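Local atomic coordinates of putative dihydrodipicolinate synthase (Thermus thermophilus, PDB entry 2PCQ), a protein that adopts the closed eight-stranded TIM-barrel fold of the dihydrodipicolinate synthase family, with further helices after the barrel in the chain, in an assembly of four chains. Residues E50-G55 / L69-L74; P179-A184 / R202-L207; L208-F211 / A217-Q220; G237-K242 / P258-S263; L241-R246 / P264-F269. All coordinates share one frame; numbering follows the deposited sequence.

Contact 1 (E50-G55 / L69-L74)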
# COMPACT_ATOMS: atom_id res chain seq x y z
N GLU A 50 -28.41 19.17 -6.97
CA GLU A 50 -29.03 20.40 -7.45
C GLU A 50 -27.99 21.31 -8.11
O GLU A 50 -28.22 21.82 -9.21
CB GLU A 50 -29.71 21.11 -6.28
CG GLU A 50 -30.58 22.31 -6.66
CD GLU A 50 -29.77 23.57 -6.93
OE1 GLU A 50 -28.88 23.89 -6.11
OE2 GLU A 50 -30.03 24.24 -7.95
N GLU A 51 -26.86 21.50 -7.45
CA GLU A 51 -25.79 22.35 -7.99
C GLU A 51 -25.22 21.70 -9.25
O GLU A 51 -24.89 22.39 -10.22
CB GLU A 51 -24.70 22.55 -6.94
CG GLU A 51 -25.22 23.15 -5.63
CD GLU A 51 -24.18 23.20 -4.53
OE1 GLU A 51 -23.46 22.19 -4.35
OE2 GLU A 51 -24.09 24.24 -3.84
N ARG A 52 -25.11 20.38 -9.23
CA ARG A 52 -24.59 19.62 -10.37
C ARG A 52 -25.42 19.90 -11.62
O ARG A 52 -24.87 20.17 -12.69
CB ARG A 52 -24.64 18.12 -10.05
CG ARG A 52 -24.08 17.20 -11.14
CD ARG A 52 -24.46 15.75 -10.85
NE ARG A 52 -25.91 15.57 -10.93
CZ ARG A 52 -26.61 14.71 -10.19
NH1 ARG A 52 -26.00 13.94 -9.29
NH2 ARG A 52 -27.92 14.62 -10.34
N ALA A 53 -26.74 19.83 -11.49
CA ALA A 53 -27.64 20.08 -12.61
C ALA A 53 -27.59 21.55 -13.02
O ALA A 53 -27.60 21.88 -14.21
CB ALA A 53 -29.07 19.70 -12.22
N ARG A 54 -27.54 22.43 -12.03
CA ARG A 54 -27.51 23.87 -12.28
C ARG A 54 -26.23 24.25 -13.03
O ARG A 54 -26.27 25.01 -14.01
CB ARG A 54 -27.58 24.62 -10.95
CG ARG A 54 -28.12 26.03 -11.05
CD ARG A 54 -28.41 26.57 -9.65
NE ARG A 54 -27.19 26.92 -8.93
CZ ARG A 54 -27.02 26.74 -7.63
NH1 ARG A 54 -27.99 26.21 -6.89
NH2 ARG A 54 -25.88 27.10 -7.05
N GLY A 55 -25.10 23.72 -12.58
CA GLY A 55 -23.83 24.02 -13.22
C GLY A 55 -23.79 23.65 -14.69
O GLY A 55 -23.31 24.42 -15.52
N LEU A 69 -19.24 11.36 -14.50
CA LEU A 69 -20.31 10.90 -13.63
C LEU A 69 -19.68 10.08 -12.51
O LEU A 69 -19.19 8.97 -12.73
CB LEU A 69 -21.34 10.06 -14.40
CG LEU A 69 -22.64 9.76 -13.66
CD1 LEU A 69 -23.73 9.43 -14.66
CD2 LEU A 69 -22.44 8.62 -12.69
N MSE A 70 -19.68 10.66 -11.32
CA MSE A 70 -19.10 9.98 -10.17
C MSE A 70 -20.13 9.85 -9.05
O MSE A 70 -20.33 10.77 -8.26
CB MSE A 70 -17.89 10.76 -9.68
CG MSE A 70 -16.94 11.07 -10.80
SE MSE A 70 -15.35 11.92 -10.17
CE MSE A 70 -14.67 12.51 -11.89
N GLU A 71 -20.78 8.69 -9.01
CA GLU A 71 -21.80 8.40 -8.01
C GLU A 71 -21.48 7.05 -7.37
O GLU A 71 -20.67 6.28 -7.89
CB GLU A 71 -23.19 8.36 -8.64
CG GLU A 71 -23.66 9.65 -9.30
CD GLU A 71 -23.69 10.84 -8.36
OE1 GLU A 71 -24.02 10.66 -7.17
OE2 GLU A 71 -23.40 11.97 -8.82
N GLU A 72 -22.13 6.78 -6.24
CA GLU A 72 -21.92 5.54 -5.50
C GLU A 72 -22.95 4.48 -5.84
O GLU A 72 -22.70 3.29 -5.64
CB GLU A 72 -21.98 5.82 -4.00
CG GLU A 72 -21.03 6.90 -3.48
CD GLU A 72 -19.61 6.41 -3.25
OE1 GLU A 72 -19.34 5.21 -3.46
OE2 GLU A 72 -18.75 7.24 -2.85
N THR A 73 -24.11 4.89 -6.35
CA THR A 73 -25.17 3.94 -6.67
C THR A 73 -25.93 4.28 -7.95
O THR A 73 -25.86 5.40 -8.45
CB THR A 73 -26.21 3.87 -5.54
OG1 THR A 73 -26.92 5.11 -5.46
CG2 THR A 73 -25.53 3.60 -4.20
N LEU A 74 -26.67 3.30 -8.47
CA LEU A 74 -27.45 3.51 -9.68
C LEU A 74 -28.54 4.56 -9.46
O LEU A 74 -28.75 5.43 -10.30
CB LEU A 74 -28.04 2.18 -10.16
CG LEU A 74 -26.99 1.25 -10.78
CD1 LEU A 74 -27.59 -0.12 -11.06
CD2 LEU A 74 -26.46 1.89 -12.06
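R52 and E71 meet in a salt bridge, with R52 NH1 lying 3.3 Å from E71 OE2. As a hydrogen bond it is weak: the N-H...O angle is only 125°, and the guanidinium and carboxylate planes stand 86° apart, so one bent bond joins them instead of a flat two-pronged pair. The stronger partner of R52 is E83, whose OE1 takes the NE group. The arginine is therefore shared between two carboxylates, which would probably help to hold its charge. R52 reaches out with CG anti to the backbone N (chi1 -178°) and turns at chi3 to bring NH1 round to the glutamate. E71 folds back at chi2, which carries its carboxylate nearer to the helix than its CB direction alone would. Packing between the two segments is slight, with 56 Å² buried in all, and their backbones stay apart: the R52 and L69 CA atoms are 10.2 Å from each other. In the barrel, helix 49-57 thus reaches the loop that leaves strand 66-69, while helix 74-87, entered from that loop through the N-cap residue T73, lies against R52 at A80 and against E71 at Q76.

Contact 2 (P179-A184 / R202-L207)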
# COMPACT_ATOMS: atom_id res chain seq x y z
N PRO A 179 2.57 13.80 -17.32
CA PRO A 179 4.01 13.49 -17.28
C PRO A 179 4.50 12.34 -18.17
O PRO A 179 5.67 12.33 -18.56
CB PRO A 179 4.27 13.22 -15.80
CG PRO A 179 3.26 14.12 -15.12
CD PRO A 179 2.02 13.87 -15.95
N THR A 180 3.64 11.38 -18.50
CA THR A 180 4.04 10.25 -19.34
C THR A 180 3.31 10.26 -20.68
O THR A 180 3.25 9.24 -21.37
CB THR A 180 3.73 8.90 -18.66
OG1 THR A 180 2.33 8.86 -18.32
CG2 THR A 180 4.57 8.73 -17.40
N PHE A 181 2.78 11.42 -21.06
CA PHE A 181 2.01 11.56 -22.29
C PHE A 181 2.61 10.90 -23.53
O PHE A 181 1.95 10.10 -24.19
CB PHE A 181 1.72 13.04 -22.56
CG PHE A 181 0.67 13.27 -23.61
CD1 PHE A 181 -0.50 12.50 -23.61
CD2 PHE A 181 0.83 14.24 -24.58
CE1 PHE A 181 -1.49 12.71 -24.57
CE2 PHE A 181 -0.15 14.46 -25.55
CZ PHE A 181 -1.31 13.69 -25.54
N LEU A 182 3.86 11.23 -23.86
CA LEU A 182 4.47 10.64 -25.05
C LEU A 182 4.56 9.12 -24.93
O LEU A 182 4.42 8.40 -25.92
CB LEU A 182 5.86 11.24 -25.31
CG LEU A 182 6.57 10.74 -26.57
CD1 LEU A 182 5.68 10.95 -27.79
CD2 LEU A 182 7.89 11.48 -26.75
N GLY A 183 4.78 8.63 -23.72
CA GLY A 183 4.86 7.20 -23.51
C GLY A 183 3.52 6.53 -23.79
O GLY A 183 3.46 5.46 -24.38
N ALA A 184 2.44 7.18 -23.36
CA ALA A 184 1.10 6.65 -23.57
C ALA A 184 0.78 6.62 -25.06
O ALA A 184 0.19 5.65 -25.56
CB ALA A 184 0.08 7.50 -22.84
N ARG A 202 -2.40 24.14 -26.73
CA ARG A 202 -1.73 24.07 -28.02
C ARG A 202 -0.45 23.25 -27.96
O ARG A 202 -0.07 22.61 -28.94
CB ARG A 202 -1.44 25.49 -28.56
CG ARG A 202 -2.69 26.22 -29.06
CD ARG A 202 -2.39 27.65 -29.56
NE ARG A 202 -1.83 28.48 -28.51
CZ ARG A 202 -0.53 28.70 -28.33
NH1 ARG A 202 0.36 28.14 -29.15
NH2 ARG A 202 -0.11 29.44 -27.32
N ALA A 203 0.22 23.25 -26.81
CA ALA A 203 1.46 22.49 -26.67
C ALA A 203 1.22 20.99 -26.71
O ALA A 203 1.91 20.26 -27.41
CB ALA A 203 2.16 22.88 -25.38
N TYR A 204 0.22 20.52 -25.96
CA TYR A 204 -0.08 19.10 -25.94
C TYR A 204 -0.60 18.65 -27.30
O TYR A 204 -0.38 17.51 -27.71
CB TYR A 204 -1.07 18.79 -24.81
CG TYR A 204 -0.40 18.83 -23.46
CD1 TYR A 204 0.43 17.78 -23.04
CD2 TYR A 204 -0.50 19.95 -22.63
CE1 TYR A 204 1.14 17.85 -21.85
CE2 TYR A 204 0.21 20.03 -21.43
CZ TYR A 204 1.03 18.98 -21.05
OH TYR A 204 1.74 19.05 -19.88
N ARG A 205 -1.28 19.55 -28.00
CA ARG A 205 -1.79 19.25 -29.34
C ARG A 205 -0.60 19.06 -30.28
O ARG A 205 -0.57 18.14 -31.11
CB ARG A 205 -2.65 20.42 -29.84
CG ARG A 205 -3.08 20.30 -31.29
CD ARG A 205 -4.24 19.33 -31.43
NE ARG A 205 -3.91 18.16 -32.22
CZ ARG A 205 -4.75 17.16 -32.45
NH1 ARG A 205 -5.98 17.19 -31.95
NH2 ARG A 205 -4.36 16.13 -33.20
N ALA A 206 0.39 19.94 -30.15
CA ALA A 206 1.59 19.89 -30.98
C ALA A 206 2.36 18.60 -30.72
O ALA A 206 2.89 17.99 -31.65
CB ALA A 206 2.47 21.10 -30.68
N LEU A 207 2.42 18.18 -29.46
CA LEU A 207 3.13 16.96 -29.10
C LEU A 207 2.44 15.77 -29.75
O LEU A 207 3.08 14.89 -30.32
CB LEU A 207 3.16 16.81 -27.57
CG LEU A 207 3.79 15.55 -26.95
CD1 LEU A 207 5.09 15.20 -27.66
CD2 LEU A 207 4.06 15.82 -25.47
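F181 and Y204 form an offset edge-to-face aromatic pair, the edge of the tyrosine turned toward the face of the phenylalanine, with ring centroids 5.9 Å apart and planes at 70°. The closest ring atoms are F181 CD2 and Y204 CD1 at 3.9 Å, and F181 CD2 lies in the plane of the tyrosine ring, at its edge. The aliphatic packing comes from leucines. L207 CD2 reaches the edge of the phenylalanine, 3.7 Å from F181 CD2, the two side chains running antiparallel past one another, while L182 CD1 touches L207 CD1 at 4.3 Å. With CG anti to the backbone N in both F181 (chi1 -166°) and L207 (chi1 177°), both side chains point across to the facing helix. The one backbone approach is also at the phenylalanine edge, where the carbonyl oxygen Y204 O lies 3.7 Å from F181 CE2. No hydrogen bond crosses this wholly buried interface. It joins the start of helix 181-186 to helix 201-212 on the outside of the barrel: F181 also packs on T175 of strand 172-175, and both rings touch I2 of strand 2-6, while Y204 meets L226 of helix 216-247.

Contact 3 (L208-F211 / A217-Q220)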
# COMPACT_ATOMS: atom_id res chain seq x y z
N LEU A 208 1.11 15.76 -29.66
CA LEU A 208 0.31 14.70 -30.26
C LEU A 208 0.55 14.69 -31.78
O LEU A 208 0.73 13.62 -32.37
CB LEU A 208 -1.17 14.94 -29.97
CG LEU A 208 -2.19 14.04 -30.67
CD1 LEU A 208 -1.90 12.58 -30.35
CD2 LEU A 208 -3.60 14.41 -30.22
N ASP A 209 0.56 15.87 -32.39
CA ASP A 209 0.78 15.97 -33.84
C ASP A 209 2.16 15.45 -34.24
O ASP A 209 2.28 14.69 -35.20
CB ASP A 209 0.62 17.41 -34.32
CG ASP A 209 -0.83 17.87 -34.32
OD1 ASP A 209 -1.73 17.02 -34.49
OD2 ASP A 209 -1.06 19.09 -34.17
N HIS A 210 3.19 15.85 -33.50
CA HIS A 210 4.55 15.39 -33.79
C HIS A 210 4.59 13.87 -33.81
O HIS A 210 5.16 13.26 -34.71
CB HIS A 210 5.54 15.89 -32.74
CG HIS A 210 5.95 17.32 -32.90
ND1 HIS A 210 6.37 17.85 -34.10
CD2 HIS A 210 6.06 18.32 -31.99
CE1 HIS A 210 6.72 19.11 -33.93
NE2 HIS A 210 6.55 19.42 -32.65
N PHE A 211 3.98 13.25 -32.80
CA PHE A 211 3.98 11.79 -32.72
C PHE A 211 3.24 11.19 -33.91
O PHE A 211 3.77 10.31 -34.58
CB PHE A 211 3.33 11.31 -31.42
CG PHE A 211 3.28 9.82 -31.31
CD1 PHE A 211 4.42 9.09 -30.99
CD2 PHE A 211 2.09 9.12 -31.56
CE1 PHE A 211 4.39 7.70 -30.94
CE2 PHE A 211 2.05 7.73 -31.51
CZ PHE A 211 3.20 7.02 -31.19
N ALA A 217 11.80 12.90 -32.72
CA ALA A 217 12.77 13.75 -32.03
C ALA A 217 12.09 15.01 -31.52
O ALA A 217 12.32 15.44 -30.38
CB ALA A 217 13.91 14.11 -32.98
N GLU A 218 11.24 15.61 -32.35
CA GLU A 218 10.52 16.81 -31.96
C GLU A 218 9.52 16.50 -30.84
O GLU A 218 9.30 17.31 -29.95
CB GLU A 218 9.78 17.41 -33.16
CG GLU A 218 10.69 17.92 -34.27
CD GLU A 218 10.98 16.87 -35.34
OE1 GLU A 218 11.33 15.72 -34.98
OE2 GLU A 218 10.87 17.20 -36.54
N ALA A 219 8.93 15.31 -30.89
CA ALA A 219 7.97 14.90 -29.88
C ALA A 219 8.67 14.77 -28.53
O ALA A 219 8.19 15.27 -27.52
CB ALA A 219 7.33 13.57 -30.28
N GLN A 220 9.82 14.11 -28.52
CA GLN A 220 10.58 13.93 -27.29
C GLN A 220 11.00 15.26 -26.67
O GLN A 220 10.94 15.42 -25.46
CB GLN A 220 11.80 13.05 -27.53
CG GLN A 220 11.45 11.61 -27.90
CD GLN A 220 12.68 10.73 -28.07
OE1 GLN A 220 13.58 11.06 -28.85
NE2 GLN A 220 12.72 9.61 -27.36
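H210 packs against E218 and A219 within a helical hairpin: helix 201-212 ends, the chain turns back through a short link, and helix 216-247 begins the C-terminal helices that follow the TIM barrel. The backbones come close, the CA atoms of H210 and A219 being 5.2 Å apart, which the small alanine permits. Followed outward, the histidine first sets its CB on the methyl of the alanine, H210 CB and A219 CB being 3.8 Å apart. With CG beside the backbone N and anti to the carbonyl carbon (chi1 -78°), the ring then swings over the first turn of the other helix. There H210 CG meets E218 CB at 3.8 Å; H210 ND1, next to CG, and then CE1 come closer to the same methylene, each 3.6 Å from E218 CB. This CB sits almost over the middle of the ring, 12° off its normal, in a CH-pi contact. H210 CD2 lies 4.0 Å from both E218 O and E218 CB, and H210 NE2 is 3.8 Å from E218 CB. The polar partner of the imidazole is R215 in the link, whose NE is hydrogen-bonded to ND1, consistent with ND1 acting as acceptor; this helps fix the rotation of the ring. The glutamate chain bends at chi2 and leads its carboxylate away from the imidazole, leaving H210 ND1 and E218 OE2 5.2 Å apart. Next along the first helix, F211 adds a backbone touch, its N lying 4.2 Å from A219 CB.

Contact 4 (G237-K242 / P258-S263)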
# COMPACT_ATOMS: atom_id res chain seq x y z
N GLY A 237 -2.54 19.54 -7.73
CA GLY A 237 -3.97 19.26 -7.83
C GLY A 237 -4.86 20.44 -8.19
O GLY A 237 -4.42 21.38 -8.85
N VAL A 238 -6.11 20.38 -7.75
CA VAL A 238 -7.08 21.43 -8.06
C VAL A 238 -6.70 22.83 -7.59
O VAL A 238 -6.87 23.80 -8.33
CB VAL A 238 -8.48 21.07 -7.51
CG1 VAL A 238 -9.45 22.23 -7.72
CG2 VAL A 238 -9.01 19.83 -8.23
N PRO A 239 -6.18 22.97 -6.36
CA PRO A 239 -5.80 24.32 -5.91
C PRO A 239 -4.77 24.98 -6.83
O PRO A 239 -4.86 26.17 -7.13
CB PRO A 239 -5.26 24.08 -4.50
CG PRO A 239 -6.06 22.90 -4.03
CD PRO A 239 -6.05 22.00 -5.25
N LEU A 240 -3.78 24.21 -7.27
CA LEU A 240 -2.75 24.75 -8.15
C LEU A 240 -3.32 25.08 -9.52
O LEU A 240 -2.99 26.11 -10.11
CB LEU A 240 -1.57 23.78 -8.30
CG LEU A 240 -0.40 24.28 -9.16
CD1 LEU A 240 0.09 25.62 -8.62
CD2 LEU A 240 0.73 23.25 -9.16
N LEU A 241 -4.19 24.21 -10.03
CA LEU A 241 -4.81 24.42 -11.34
C LEU A 241 -5.62 25.72 -11.36
O LEU A 241 -5.48 26.53 -12.27
CB LEU A 241 -5.73 23.25 -11.69
CG LEU A 241 -6.56 23.41 -12.96
CD1 LEU A 241 -5.63 23.62 -14.15
CD2 LEU A 241 -7.44 22.18 -13.17
N LYS A 242 -6.47 25.91 -10.35
CA LYS A 242 -7.29 27.11 -10.29
C LYS A 242 -6.46 28.37 -10.09
O LYS A 242 -6.74 29.40 -10.70
CB LYS A 242 -8.35 26.97 -9.20
CG LYS A 242 -9.50 26.05 -9.59
CD LYS A 242 -10.64 26.11 -8.58
CE LYS A 242 -11.89 25.45 -9.14
NZ LYS A 242 -13.04 25.55 -8.20
N PRO A 258 -13.29 23.09 2.75
CA PRO A 258 -12.07 23.57 3.40
C PRO A 258 -10.78 23.58 2.58
O PRO A 258 -9.71 23.82 3.14
CB PRO A 258 -11.96 22.66 4.59
CG PRO A 258 -12.33 21.33 3.97
CD PRO A 258 -13.54 21.68 3.12
N TYR A 259 -10.85 23.32 1.29
CA TYR A 259 -9.63 23.32 0.49
C TYR A 259 -9.05 24.73 0.34
O TYR A 259 -9.80 25.72 0.27
CB TYR A 259 -9.88 22.64 -0.85
CG TYR A 259 -10.11 21.15 -0.69
CD1 TYR A 259 -11.39 20.62 -0.53
CD2 TYR A 259 -9.02 20.27 -0.64
CE1 TYR A 259 -11.59 19.25 -0.31
CE2 TYR A 259 -9.21 18.91 -0.42
CZ TYR A 259 -10.49 18.40 -0.26
OH TYR A 259 -10.66 17.05 -0.06
N PRO A 260 -7.71 24.85 0.30
CA PRO A 260 -6.99 26.12 0.18
C PRO A 260 -7.16 26.91 -1.11
O PRO A 260 -7.16 26.35 -2.21
CB PRO A 260 -5.54 25.70 0.42
CG PRO A 260 -5.49 24.36 -0.24
CD PRO A 260 -6.78 23.71 0.24
N ALA A 261 -7.29 28.22 -0.96
CA ALA A 261 -7.46 29.13 -2.09
C ALA A 261 -6.17 29.21 -2.91
O ALA A 261 -6.20 29.50 -4.11
CB ALA A 261 -7.85 30.51 -1.59
N GLU A 262 -5.04 28.97 -2.25
CA GLU A 262 -3.75 29.01 -2.90
C GLU A 262 -2.95 27.74 -2.64
O GLU A 262 -3.08 27.13 -1.58
CB GLU A 262 -2.97 30.24 -2.43
CG GLU A 262 -3.50 31.55 -3.02
CD GLU A 262 -2.84 32.78 -2.43
OE1 GLU A 262 -1.65 32.72 -2.06
OE2 GLU A 262 -3.52 33.83 -2.35
N SER A 263 -2.14 27.34 -3.62
CA SER A 263 -1.33 26.14 -3.51
C SER A 263 0.06 26.38 -2.94
O SER A 263 0.71 27.38 -3.25
CB SER A 263 -1.19 25.48 -4.89
OG SER A 263 -0.21 24.45 -4.87
O HOH W 1 -6.85 27.82 -6.16
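L240 and S263 bring the two backbones together, their CA atoms 5.0 Å apart, where a kinked helix passes an irregular loop. The kink lies at V238 and P239, whose N atoms have no bond to the preceding turn; just before them G237 has a positive phi of 58°, and regular bonding resumes with L241 N bonded to G237 O. On the other side 258-263 is extended for much of its length and starts at a cis peptide bond before P258. No direct hydrogen bond joins the two segments. Instead one water bridges them, donating to P239 O at 2.8 Å and to A261 O at 2.7 Å; A261 O is bonded to R246 NH2 as well. In the architecture of the chain, helix 216-247 follows the closed barrel, and the loop crosses its flank on the way to helix 266-278. Two prolines meet here, the rings lying at a slant with P239 CG 4.1 Å from P260 CG, and P239 CB comes within 3.7 Å of the carbonyl oxygen P260 O. S263 seats its CB on the helix backbone, 3.7 Å from L240 CA. The chi1 of 169° turns the hydroxyl away from the serine's own N and alongside the leucine, S263 OG being 3.8 Å from L240 CB, while its hydrogen bond is made to L265 N, in the turn leading into the next helix. The outer part of the loop faces the second subunit of the assembly, where P260 packs on S103 of that chain and P258 O is hydrogen-bonded to its R110.

Contact 5 (L241-R246 / P264-F269)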
# COMPACT_ATOMS: atom_id res chain seq x y z
N LEU A 241 -4.19 24.21 -10.03
CA LEU A 241 -4.81 24.42 -11.34
C LEU A 241 -5.62 25.72 -11.36
O LEU A 241 -5.48 26.53 -12.27
CB LEU A 241 -5.73 23.25 -11.69
CG LEU A 241 -6.56 23.41 -12.96
CD1 LEU A 241 -5.63 23.62 -14.15
CD2 LEU A 241 -7.44 22.18 -13.17
N LYS A 242 -6.47 25.91 -10.35
CA LYS A 242 -7.29 27.11 -10.29
C LYS A 242 -6.46 28.37 -10.09
O LYS A 242 -6.74 29.40 -10.70
CB LYS A 242 -8.35 26.97 -9.20
CG LYS A 242 -9.50 26.05 -9.59
CD LYS A 242 -10.64 26.11 -8.58
CE LYS A 242 -11.89 25.45 -9.14
NZ LYS A 242 -13.04 25.55 -8.20
N GLN A 243 -5.45 28.29 -9.23
CA GLN A 243 -4.61 29.45 -8.99
C GLN A 243 -3.88 29.86 -10.27
O GLN A 243 -3.70 31.05 -10.54
CB GLN A 243 -3.60 29.17 -7.87
CG GLN A 243 -2.63 30.32 -7.61
CD GLN A 243 -1.84 30.14 -6.33
OE1 GLN A 243 -1.53 29.02 -5.92
NE2 GLN A 243 -1.50 31.26 -5.69
N ALA A 244 -3.48 28.87 -11.06
CA ALA A 244 -2.78 29.13 -12.32
C ALA A 244 -3.72 29.80 -13.31
O ALA A 244 -3.36 30.77 -13.97
CB ALA A 244 -2.26 27.82 -12.91
N LEU A 245 -4.95 29.29 -13.40
CA LEU A 245 -5.91 29.88 -14.31
C LEU A 245 -6.24 31.31 -13.89
O LEU A 245 -6.34 32.19 -14.74
CB LEU A 245 -7.18 29.02 -14.38
CG LEU A 245 -7.00 27.72 -15.17
CD1 LEU A 245 -8.18 26.79 -14.91
CD2 LEU A 245 -6.88 28.04 -16.65
N ARG A 246 -6.41 31.54 -12.59
CA ARG A 246 -6.71 32.89 -12.11
C ARG A 246 -5.54 33.80 -12.46
O ARG A 246 -5.73 34.94 -12.89
CB ARG A 246 -6.94 32.92 -10.59
CG ARG A 246 -8.20 32.18 -10.11
CD ARG A 246 -8.63 32.64 -8.72
NE ARG A 246 -7.57 32.50 -7.72
CZ ARG A 246 -7.20 31.35 -7.17
NH1 ARG A 246 -7.82 30.22 -7.50
NH2 ARG A 246 -6.22 31.33 -6.28
N PRO A 264 0.55 25.46 -2.09
CA PRO A 264 1.88 25.56 -1.48
C PRO A 264 2.98 25.44 -2.54
O PRO A 264 4.14 25.73 -2.29
CB PRO A 264 1.91 24.38 -0.50
CG PRO A 264 0.47 24.16 -0.17
CD PRO A 264 -0.20 24.33 -1.51
N LEU A 265 2.59 25.00 -3.74
CA LEU A 265 3.56 24.84 -4.82
C LEU A 265 3.60 26.02 -5.78
O LEU A 265 4.32 25.99 -6.77
CB LEU A 265 3.24 23.57 -5.62
CG LEU A 265 3.47 22.24 -4.89
CD1 LEU A 265 2.94 21.10 -5.72
CD2 LEU A 265 4.96 22.07 -4.64
N TRP A 266 2.84 27.07 -5.48
CA TRP A 266 2.79 28.22 -6.37
C TRP A 266 4.16 28.82 -6.69
O TRP A 266 4.46 29.11 -7.85
CB TRP A 266 1.89 29.32 -5.82
CG TRP A 266 1.72 30.46 -6.78
CD1 TRP A 266 2.09 31.76 -6.59
CD2 TRP A 266 1.18 30.38 -8.11
NE1 TRP A 266 1.81 32.50 -7.72
CE2 TRP A 266 1.24 31.68 -8.66
CE3 TRP A 266 0.63 29.34 -8.88
CZ2 TRP A 266 0.79 31.97 -9.95
CZ3 TRP A 266 0.18 29.63 -10.16
CH2 TRP A 266 0.26 30.93 -10.69
N GLU A 267 4.98 29.01 -5.67
CA GLU A 267 6.30 29.59 -5.86
C GLU A 267 7.15 28.80 -6.85
O GLU A 267 7.91 29.38 -7.63
CB GLU A 267 7.03 29.70 -4.51
CG GLU A 267 8.42 30.28 -4.61
CD GLU A 267 8.98 30.68 -3.25
OE1 GLU A 267 8.94 29.84 -2.32
OE2 GLU A 267 9.44 31.83 -3.11
N ARG A 268 7.02 27.48 -6.83
CA ARG A 268 7.78 26.64 -7.75
C ARG A 268 7.12 26.60 -9.12
O ARG A 268 7.80 26.53 -10.14
CB ARG A 268 7.87 25.21 -7.21
CG ARG A 268 8.74 25.04 -5.98
CD ARG A 268 8.59 23.64 -5.39
NE ARG A 268 8.95 22.60 -6.35
CZ ARG A 268 8.77 21.30 -6.14
NH1 ARG A 268 8.24 20.88 -5.00
NH2 ARG A 268 9.13 20.42 -7.07
N PHE A 269 5.79 26.67 -9.15
CA PHE A 269 5.05 26.61 -10.40
C PHE A 269 5.10 27.89 -11.22
O PHE A 269 5.21 27.84 -12.45
CB PHE A 269 3.59 26.26 -10.12
CG PHE A 269 2.84 25.79 -11.33
CD1 PHE A 269 3.10 24.54 -11.88
CD2 PHE A 269 1.85 26.59 -11.90
CE1 PHE A 269 2.38 24.08 -12.98
CE2 PHE A 269 1.14 26.14 -13.01
CZ PHE A 269 1.40 24.89 -13.55
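Q243 lays its flat amide over one face of the W266 indole, the two planes only 17° apart, in an amide-pi stack. Q243 CD stands 3.5 Å from W266 CD2, displaced toward the rim of the ring system, and Q243 NE2 is likewise 3.5 Å from W266 CG. A CH-pi contact continues the stack toward the glutamine's own backbone, since Q243 CG sits over the six-membered ring, 3.8 Å from its centroid and 18° off the normal. The extended glutamine, CG anti to its backbone N (chi1 177°), runs along the indole until Q243 OE1 is 3.4 Å from W266 CB. That oxygen accepts the backbone N-H of S263, a bond consistent with this orientation of the amide. No hydrogen bond passes between the two segments. They belong to the C-terminal helices added to the TIM barrel, where the long helix 216-247 is flanked by the start of helix 266-278. The remaining contacts are apolar and gather round A244: W266 CZ3 is 3.7 Å from A244 CA, and F269 CE2 rests 3.8 Å from A244 CB. F269 also packs on L229 and L232, earlier on the same long helix, while H247 meets the tryptophan ring edge-to-face.

Contacts 4 and 5 adjoin one another, sharing L241 and K242, with centres 8 Å apart; packing of L240 CD1 on W266 CE3, 3.8 Å apart, helps to join them. Contacts 2 and 3 form a second pair, also 8 Å between centres, built on helix 201-212, and both touch the third subunit. Helix 216-247 connects the pairs, carrying contact 3 near its start and contacts 4 and 5 farther along, with centres about 31 and 27 Å from that of contact 3. Contact 1 stands across the chain's centre from contacts 2 and 3 and shares the second subunit with contact 4. The potassium site residues, A143 and V148, belong to none of the five.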